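Local coordinates for putative Killer protein (Pseudomonas putida, PDB 6F8S) that probably acts as the RNA-cleaving toxin of a HigB-type toxin-antitoxin pair, with a compact RelE-like fold, at residues K32-R37 / I72-Q77; A40-A45 / H87-V92; R49-R52 / G56-L59. One frame throughout, in Å; residues are numbered along the deposited sequence.

Helix 31-44 lies over an antiparallel three-stranded sheet, and contacts 1 and 2 are successive sites along it: the first meets the end of edge strand 69-73, the second the start of the other edge strand, 88-95, with about 15 Å between contact centres. Contact 3 lies about 12 Å from each, centre to centre, where the single turn 49-52 packs against the following loop. It meets contact 1 through the backbone, Arg73 N to Asn57 O at 2.7 Å (a probable hydrogen bond), and contact 2 through side chains, Leu42 CD2 to Leu51 CD1 at 3.6 Å. All three also have residues within reach of another protein in the assembly, probably the antitoxin.

Contact 1: residues K32-R37 / I72-Q77; sequences KSVAER and IRVNDQ
Val34 and Val74 carry most of this small contact between helix 31-44 and the chain leaving strand 69-73, Ala35 nearly all the rest. The tight part is one methyl: Val34 CG1 comes within 3.3 Å of Val74 O and 4.0 Å of Val74 CG1. That methyl is anti to the backbone N of Val34 (chi1 170°), and the two side chains lie alongside one another, running opposite ways. Val74, just past the end of strand 69-73, also touches Leu80 of strand 79-85.

Packing thins toward Ala35. Although Ala35 and Val74 have the closest alpha carbons across the segments, 6.2 Å apart, Ala35 CB stays 4.6 Å from Val74 CG1. Past Val74 the chain turns: Asn75 OD1 accepts from Gln77 N at 2.8 Å, an Asx turn whose donor lies above the carbonyl plane, and also from Trp78 N. Asp76 and Gln77 are solvent-exposed. On the helix, Glu36 and Arg37 form salt bridges with another protein chain.

A methyl thus meets a methyl and a backbone carbonyl oxygen; with 116 Å² buried and no hydrogen bond between the segments, the packing is mostly nondirectional. Directional bonding comes from outside, as where Lys38 NZ donates to Arg73 O.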
loop_
_atom_site.group_PDB
_atom_site.type_symbol
_atom_site.label_atom_id
_atom_site.label_comp_id
_atom_site.label_asym_id
_atom_site.label_seq_id
_atom_site.Cartn_x
_atom_site.Cartn_y
_atom_site.Cartn_z
ATOM N N LYS B 32 11.577 2.048 -22.365
ATOM C CA LYS B 32 11.897 1.436 -21.082
ATOM C C LYS B 32 11.150 2.161 -19.946
ATOM O O LYS B 32 10.543 1.526 -19.094
ATOM C CB LYS B 32 13.408 1.454 -20.833
ATOM C CG LYS B 32 13.815 0.754 -19.562
ATOM C CD LYS B 32 15.310 0.894 -19.266
ATOM C CE LYS B 32 15.566 0.801 -17.756
ATOM N NZ LYS B 32 16.424 1.897 -17.215
ATOM N N SER B 33 11.183 3.491 -19.967
ATOM C CA SER B 33 10.523 4.301 -18.961
ATOM C C SER B 33 9.024 4.058 -18.918
ATOM O O SER B 33 8.438 3.969 -17.841
ATOM C CB SER B 33 10.794 5.783 -19.211
ATOM O OG SER B 33 11.963 6.182 -18.518
ATOM N N VAL B 34 8.410 3.947 -20.094
ATOM C CA VAL B 34 6.985 3.662 -20.204
ATOM C C VAL B 34 6.687 2.270 -19.636
ATOM O O VAL B 34 5.729 2.083 -18.880
ATOM C CB VAL B 34 6.512 3.764 -21.677
ATOM C CG1 VAL B 34 5.072 3.238 -21.842
ATOM C CG2 VAL B 34 6.623 5.201 -22.164
ATOM N N ALA B 35 7.530 1.303 -19.978
ATOM C CA ALA B 35 7.397 -0.058 -19.464
ATOM C C ALA B 35 7.456 -0.081 -17.953
ATOM O O ALA B 35 6.729 -0.816 -17.300
ATOM C CB ALA B 35 8.498 -0.953 -20.039
ATOM N N GLU B 36 8.361 0.712 -17.406
ATOM C CA GLU B 36 8.556 0.762 -15.974
ATOM C C GLU B 36 7.330 1.275 -15.284
ATOM O O GLU B 36 7.000 0.856 -14.194
ATOM C CB GLU B 36 9.734 1.650 -15.645
ATOM C CG GLU B 36 11.033 0.995 -16.052
ATOM C CD GLU B 36 12.225 1.882 -15.831
ATOM O OE1 GLU B 36 12.116 3.096 -16.151
ATOM O OE2 GLU B 36 13.248 1.366 -15.342
ATOM N N ARG B 37 6.683 2.213 -15.952
ATOM C CA ARG B 37 5.507 2.849 -15.452
ATOM C C ARG B 37 4.304 1.905 -15.517
ATOM O O ARG B 37 3.475 1.860 -14.586
ATOM C CB ARG B 37 5.251 4.118 -16.247
ATOM C CG ARG B 37 4.115 4.944 -15.712
ATOM C CD ARG B 37 4.166 6.374 -16.244
ATOM N NE ARG B 37 3.998 6.405 -17.692
ATOM C CZ ARG B 37 4.871 6.946 -18.537
ATOM N NH1 ARG B 37 5.971 7.513 -18.071
ATOM N NH2 ARG B 37 4.637 6.930 -19.845
ATOM N N ILE B 72 -2.530 -3.981 -21.901
ATOM C CA ILE B 72 -2.394 -2.541 -21.921
ATOM C C ILE B 72 -1.297 -2.137 -22.898
ATOM O O ILE B 72 -0.301 -2.844 -23.075
ATOM C CB ILE B 72 -2.114 -1.978 -20.515
ATOM C CG1 ILE B 72 -0.885 -2.626 -19.910
ATOM C CG2 ILE B 72 -3.332 -2.192 -19.573
ATOM C CD1 ILE B 72 -0.472 -1.992 -18.614
ATOM N N ARG B 73 -1.509 -1.012 -23.568
ATOM C CA ARG B 73 -0.552 -0.499 -24.529
ATOM C C ARG B 73 0.725 -0.053 -23.828
ATOM O O ARG B 73 0.662 0.684 -22.849
ATOM C CB ARG B 73 -1.176 0.669 -25.301
ATOM C CG ARG B 73 -0.343 1.217 -26.473
ATOM C CD ARG B 73 -1.192 2.145 -27.349
ATOM N NE ARG B 73 -0.488 2.609 -28.541
ATOM C CZ ARG B 73 0.376 3.622 -28.558
ATOM N NH1 ARG B 73 0.657 4.280 -27.439
ATOM N NH2 ARG B 73 0.973 3.975 -29.692
ATOM N N VAL B 74 1.874 -0.521 -24.307
ATOM C CA VAL B 74 3.165 0.067 -23.941
ATOM C C VAL B 74 3.580 1.060 -25.040
ATOM O O VAL B 74 3.944 2.202 -24.755
ATOM C CB VAL B 74 4.273 -1.005 -23.749
ATOM C CG1 VAL B 74 5.644 -0.343 -23.621
ATOM C CG2 VAL B 74 3.992 -1.864 -22.527
ATOM N N ASN B 75 3.529 0.610 -26.295
ATOM C CA ASN B 75 3.541 1.515 -27.440
ATOM C C ASN B 75 2.797 0.883 -28.615
ATOM O O ASN B 75 2.040 -0.078 -28.426
ATOM C CB ASN B 75 4.977 1.916 -27.835
ATOM C CG ASN B 75 5.870 0.729 -28.230
ATOM O OD1 ASN B 75 5.412 -0.344 -28.641
ATOM N ND2 ASN B 75 7.168 0.941 -28.114
ATOM N N ASP B 76 3.000 1.415 -29.817
ATOM C CA ASP B 76 2.304 0.908 -30.994
ATOM C C ASP B 76 2.656 -0.560 -31.292
ATOM O O ASP B 76 1.883 -1.284 -31.923
ATOM C CB ASP B 76 2.611 1.782 -32.219
ATOM C CG ASP B 76 4.060 1.654 -32.692
ATOM O OD1 ASP B 76 4.948 1.356 -31.859
ATOM O OD2 ASP B 76 4.323 1.851 -33.904
ATOM N N GLN B 77 3.820 -1.000 -30.822
ATOM C CA GLN B 77 4.292 -2.354 -31.104
ATOM C C GLN B 77 3.991 -3.320 -29.943
ATOM O O GLN B 77 3.486 -4.416 -30.162
ATOM C CB GLN B 77 5.807 -2.343 -31.423
ATOM C CG GLN B 77 6.337 -3.714 -31.831
ATOM C CD GLN B 77 7.856 -3.782 -31.990
ATOM O OE1 GLN B 77 8.563 -2.787 -31.801
ATOM N NE2 GLN B 77 8.364 -4.966 -32.344
#

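Contact 2: residues A40-A45 / H87-V92; sequences AMLDAA and HGPVNV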
loop_
_atom_site.group_PDB
_atom_site.type_symbol
_atom_site.label_atom_id
_atom_site.label_comp_id
_atom_site.label_asym_id
_atom_site.label_seq_id
_atom_site.Cartn_x
_atom_site.Cartn_y
_atom_site.Cartn_z
ATOM N N ALA B 40 4.679 -0.502 -12.886
ATOM C CA ALA B 40 4.289 0.183 -11.648
ATOM C C ALA B 40 2.773 0.134 -11.417
ATOM O O ALA B 40 2.302 -0.191 -10.334
ATOM C CB ALA B 40 4.756 1.645 -11.675
ATOM N N MET B 41 2.014 0.471 -12.452
ATOM C CA MET B 41 0.569 0.512 -12.348
ATOM C C MET B 41 0.002 -0.873 -12.093
ATOM O O MET B 41 -0.864 -1.028 -11.219
ATOM C CB MET B 41 -0.039 1.121 -13.607
ATOM C CG MET B 41 0.354 2.562 -13.787
ATOM S SD MET B 41 -0.542 3.366 -15.121
ATOM C CE MET B 41 0.036 2.430 -16.526
ATOM N N LEU B 42 0.502 -1.866 -12.835
ATOM C CA LEU B 42 0.085 -3.259 -12.658
ATOM C C LEU B 42 0.255 -3.712 -11.217
ATOM O O LEU B 42 -0.651 -4.307 -10.640
ATOM C CB LEU B 42 0.882 -4.203 -13.562
ATOM C CG LEU B 42 0.458 -4.424 -15.007
ATOM C CD1 LEU B 42 1.423 -5.387 -15.610
ATOM C CD2 LEU B 42 -0.941 -4.976 -15.069
ATOM N N ASP B 43 1.419 -3.433 -10.639
ATOM C CA ASP B 43 1.658 -3.795 -9.255
ATOM C C ASP B 43 0.765 -3.005 -8.289
ATOM O O ASP B 43 0.367 -3.527 -7.253
ATOM C CB ASP B 43 3.131 -3.599 -8.900
ATOM C CG ASP B 43 4.001 -4.756 -9.381
ATOM N N ALA B 44 0.422 -1.766 -8.634
ATOM C CA ALA B 44 -0.349 -0.937 -7.723
ATOM C C ALA B 44 -1.861 -1.199 -7.821
ATOM O O ALA B 44 -2.601 -0.828 -6.930
ATOM C CB ALA B 44 -0.066 0.517 -7.988
ATOM N N ALA B 45 -2.312 -1.824 -8.905
ATOM C CA ALA B 45 -3.739 -1.976 -9.170
ATOM C C ALA B 45 -4.438 -2.841 -8.129
ATOM O O ALA B 45 -3.942 -3.891 -7.714
ATOM C CB ALA B 45 -3.963 -2.553 -10.555
ATOM N N HIS B 87 -6.425 -11.074 -6.486
ATOM C CA HIS B 87 -5.161 -10.689 -5.876
ATOM C C HIS B 87 -4.208 -9.997 -6.850
ATOM O O HIS B 87 -2.994 -9.993 -6.632
ATOM C CB HIS B 87 -4.492 -11.916 -5.253
ATOM C CG HIS B 87 -5.239 -12.473 -4.060
ATOM N ND1 HIS B 87 -6.334 -13.300 -4.201
ATOM C CD2 HIS B 87 -5.037 -12.310 -2.743
ATOM C CE1 HIS B 87 -6.776 -13.628 -2.994
ATOM N NE2 HIS B 87 -6.018 -13.046 -2.091
ATOM N N GLY B 88 -4.760 -9.395 -7.908
ATOM C CA GLY B 88 -3.973 -8.564 -8.813
ATOM C C GLY B 88 -3.572 -9.216 -10.127
ATOM O O GLY B 88 -4.012 -10.295 -10.450
ATOM N N PRO B 89 -2.745 -8.539 -10.924
ATOM C CA PRO B 89 -2.339 -9.082 -12.229
ATOM C C PRO B 89 -1.526 -10.364 -12.115
ATOM O O PRO B 89 -0.593 -10.424 -11.328
ATOM C CB PRO B 89 -1.490 -7.959 -12.822
ATOM C CG PRO B 89 -1.974 -6.723 -12.140
ATOM C CD PRO B 89 -2.303 -7.149 -10.739
ATOM N N VAL B 90 -1.879 -11.374 -12.904
ATOM C CA VAL B 90 -1.146 -12.642 -12.902
ATOM C C VAL B 90 -0.788 -13.053 -14.345
ATOM O O VAL B 90 -1.477 -12.655 -15.298
ATOM C CB VAL B 90 -1.978 -13.766 -12.201
ATOM C CG1 VAL B 90 -3.057 -14.312 -13.131
ATOM C CG2 VAL B 90 -1.081 -14.880 -11.706
ATOM N N ASN B 91 0.270 -13.847 -14.508
ATOM C CA ASN B 91 0.729 -14.265 -15.842
ATOM C C ASN B 91 1.023 -13.104 -16.773
ATOM O O ASN B 91 0.511 -13.063 -17.901
ATOM C CB ASN B 91 -0.304 -15.156 -16.523
ATOM C CG ASN B 91 -0.449 -16.479 -15.849
ATOM O OD1 ASN B 91 0.539 -17.065 -15.386
ATOM N ND2 ASN B 91 -1.687 -16.964 -15.765
ATOM N N VAL B 92 1.819 -12.154 -16.302
ATOM C CA VAL B 92 2.137 -10.989 -17.116
ATOM C C VAL B 92 3.108 -11.373 -18.250
ATOM O O VAL B 92 4.145 -11.983 -18.011
ATOM C CB VAL B 92 2.717 -9.875 -16.242
ATOM C CG1 VAL B 92 3.024 -8.666 -17.063
ATOM C CG2 VAL B 92 1.713 -9.528 -15.135
#
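Leu42 and Pro89 bury the most surface here, 71 and 64 Å² of the 186 Å² total, and Val92 adds 23 Å². Leu42 points from the last turns of helix 31-44 toward the start of strand 88-95, and its two methyls divide the work.

CD2 takes the proline. It sits 3.6 Å from Pro89 CG and 3.8 Å from Pro89 CB, so the leucine branch crosses one side of the pyrrolidine ring at a slant. The same ring also reaches the helix backbone: Pro89 CG is 3.1 Å from Leu42 O, and Pro89 CD is 3.3 Å from it. Leucine is thus engaged at both its side chain and its carbonyl by a single residue.

CD1 takes the valine, tip to tip, at 3.9 Å from Val92 CG1 and 4.2 Å from Val92 CG2. The leucine torsions account for this split: CG lies beside the backbone N (chi1 -84°), and an extended chi2 (180°) sends the methyls to different partners. A sharp bend at Asn91, with left-handed backbone angles, brings Val92 back toward Leu42. Ahead of the proline, Gly88 adopts a positive phi of 102°; at its backbone angles a side chain would be pressed against the preceding carbonyl oxygen, which favours glycine.

In the fold, strand 79-85 underlies the cluster: Phe82 touches Leu42, Trp84 touches Pro89, and Leu80 touches Val92. Ala45, the first residue beyond the helix, leans on Leu51 of helix 49-52, and an apolar part of another protein packs on Met41 and Ala44 along other sides of helix 31-44.

Contact 3: residues R49-R52 / G56-L59; sequences RDLR and GNRL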
loop_
_atom_site.group_PDB
_atom_site.type_symbol
_atom_site.label_atom_id
_atom_site.label_comp_id
_atom_site.label_asym_id
_atom_site.label_seq_id
_atom_site.Cartn_x
_atom_site.Cartn_y
_atom_site.Cartn_z
ATOM N N ARG B 49 -10.555 -1.627 -12.837
ATOM C CA ARG B 49 -10.750 -0.237 -13.277
ATOM C C ARG B 49 -9.445 0.562 -13.238
ATOM O O ARG B 49 -9.252 1.486 -14.035
ATOM C CB ARG B 49 -11.808 0.467 -12.429
ATOM C CG ARG B 49 -11.474 0.607 -10.965
ATOM C CD ARG B 49 -12.670 1.214 -10.201
ATOM N NE ARG B 49 -13.667 0.199 -9.885
ATOM C CZ ARG B 49 -14.850 0.092 -10.477
ATOM N NH1 ARG B 49 -15.203 0.956 -11.411
ATOM N NH2 ARG B 49 -15.687 -0.872 -10.121
ATOM N N ASP B 50 -8.543 0.182 -12.331
ATOM C CA ASP B 50 -7.265 0.841 -12.213
ATOM C C ASP B 50 -6.464 0.690 -13.503
ATOM O O ASP B 50 -5.641 1.550 -13.830
ATOM C CB ASP B 50 -6.484 0.285 -11.022
ATOM C CG ASP B 50 -7.144 0.633 -9.678
ATOM O OD1 ASP B 50 -7.825 1.686 -9.608
ATOM O OD2 ASP B 50 -6.968 -0.131 -8.694
ATOM N N LEU B 51 -6.704 -0.388 -14.249
ATOM C CA LEU B 51 -5.979 -0.585 -15.505
ATOM C C LEU B 51 -6.813 -0.163 -16.699
ATOM O O LEU B 51 -6.273 0.272 -17.696
ATOM C CB LEU B 51 -5.539 -2.032 -15.646
ATOM C CG LEU B 51 -4.553 -2.390 -14.533
ATOM C CD1 LEU B 51 -4.320 -3.881 -14.521
ATOM C CD2 LEU B 51 -3.225 -1.622 -14.689
ATOM N N ARG B 52 -8.133 -0.259 -16.571
ATOM C CA ARG B 52 -9.055 0.163 -17.632
ATOM C C ARG B 52 -9.222 1.677 -17.727
ATOM O O ARG B 52 -9.392 2.225 -18.811
ATOM C CB ARG B 52 -10.430 -0.479 -17.420
ATOM C CG ARG B 52 -11.406 -0.272 -18.568
ATOM C CD ARG B 52 -12.402 -1.397 -18.592
ATOM N NE ARG B 52 -12.911 -1.604 -17.240
ATOM C CZ ARG B 52 -13.400 -2.753 -16.785
ATOM N NH1 ARG B 52 -13.461 -3.815 -17.590
ATOM N NH2 ARG B 52 -13.830 -2.833 -15.526
ATOM N N GLY B 56 -4.242 6.169 -21.347
ATOM C CA GLY B 56 -2.933 5.730 -21.805
ATOM C C GLY B 56 -2.725 4.220 -21.825
ATOM O O GLY B 56 -1.808 3.737 -22.475
ATOM N N ASN B 57 -3.560 3.467 -21.106
ATOM C CA ASN B 57 -3.433 2.013 -21.106
ATOM C C ASN B 57 -4.093 1.381 -22.303
ATOM O O ASN B 57 -3.718 0.274 -22.689
ATOM C CB ASN B 57 -4.029 1.410 -19.838
ATOM C CG ASN B 57 -3.042 1.367 -18.708
ATOM O OD1 ASN B 57 -1.901 1.810 -18.849
ATOM N ND2 ASN B 57 -3.481 0.861 -17.556
ATOM N N ARG B 58 -5.075 2.089 -22.874
ATOM C CA ARG B 58 -5.904 1.577 -23.970
ATOM C C ARG B 58 -6.238 0.107 -23.739
ATOM O O ARG B 58 -5.946 -0.738 -24.574
ATOM C CB ARG B 58 -5.200 1.763 -25.323
ATOM C CG ARG B 58 -6.032 2.468 -26.388
ATOM C CD ARG B 58 -5.373 2.366 -27.769
ATOM N NE ARG B 58 -5.944 1.298 -28.596
ATOM C CZ ARG B 58 -5.248 0.495 -29.406
ATOM N NH1 ARG B 58 -3.919 0.616 -29.536
ATOM N NH2 ARG B 58 -5.889 -0.440 -30.102
ATOM N N LEU B 59 -6.828 -0.188 -22.580
ATOM C CA LEU B 59 -7.090 -1.567 -22.175
ATOM C C LEU B 59 -7.961 -2.306 -23.195
ATOM O O LEU B 59 -8.957 -1.773 -23.687
ATOM C CB LEU B 59 -7.755 -1.613 -20.793
ATOM C CG LEU B 59 -7.930 -3.032 -20.246
ATOM C CD1 LEU B 59 -6.580 -3.662 -20.024
ATOM C CD2 LEU B 59 -8.708 -3.077 -18.952
#
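Asn57 and Leu59 fold back onto Leu51 and Arg52, closing the short turn between the single-turn helix 49-52 and the loop leading to the sheet of this RelE-like toxin fold. Gly56 opens the returning segment in a 3-10 conformation and is hydrogen-bonded through its backbone to the chain of another protein.

At Asn57 the side-chain amide does the gripping. ND2 donates to Leu51 O at 2.9 Å with a nearly straight N-H...O angle of 163°; it approaches in the carbonyl plane on a lone pair, and the oxygen lies only 6° out of the amide plane. Leu51 CD2 lies 3.8 Å from the same ND2. The other end of the amide, OD1, accepts from Lys38 NZ, so both ends are held and its flip state is well supported.

Arg58 adopts left-handed backbone angles and points away, pairing with Glu60. That reversal lets Leu59 face helix 49-52 again while also touching Ile72 and His70 of strand 69-73. With its CG anti to the backbone N (chi1 -174°), Leu59 reaches across the aliphatic stem of Arg52: CD2 lies 3.5 Å from Arg52 CB and 3.9 Å from Arg52 CG.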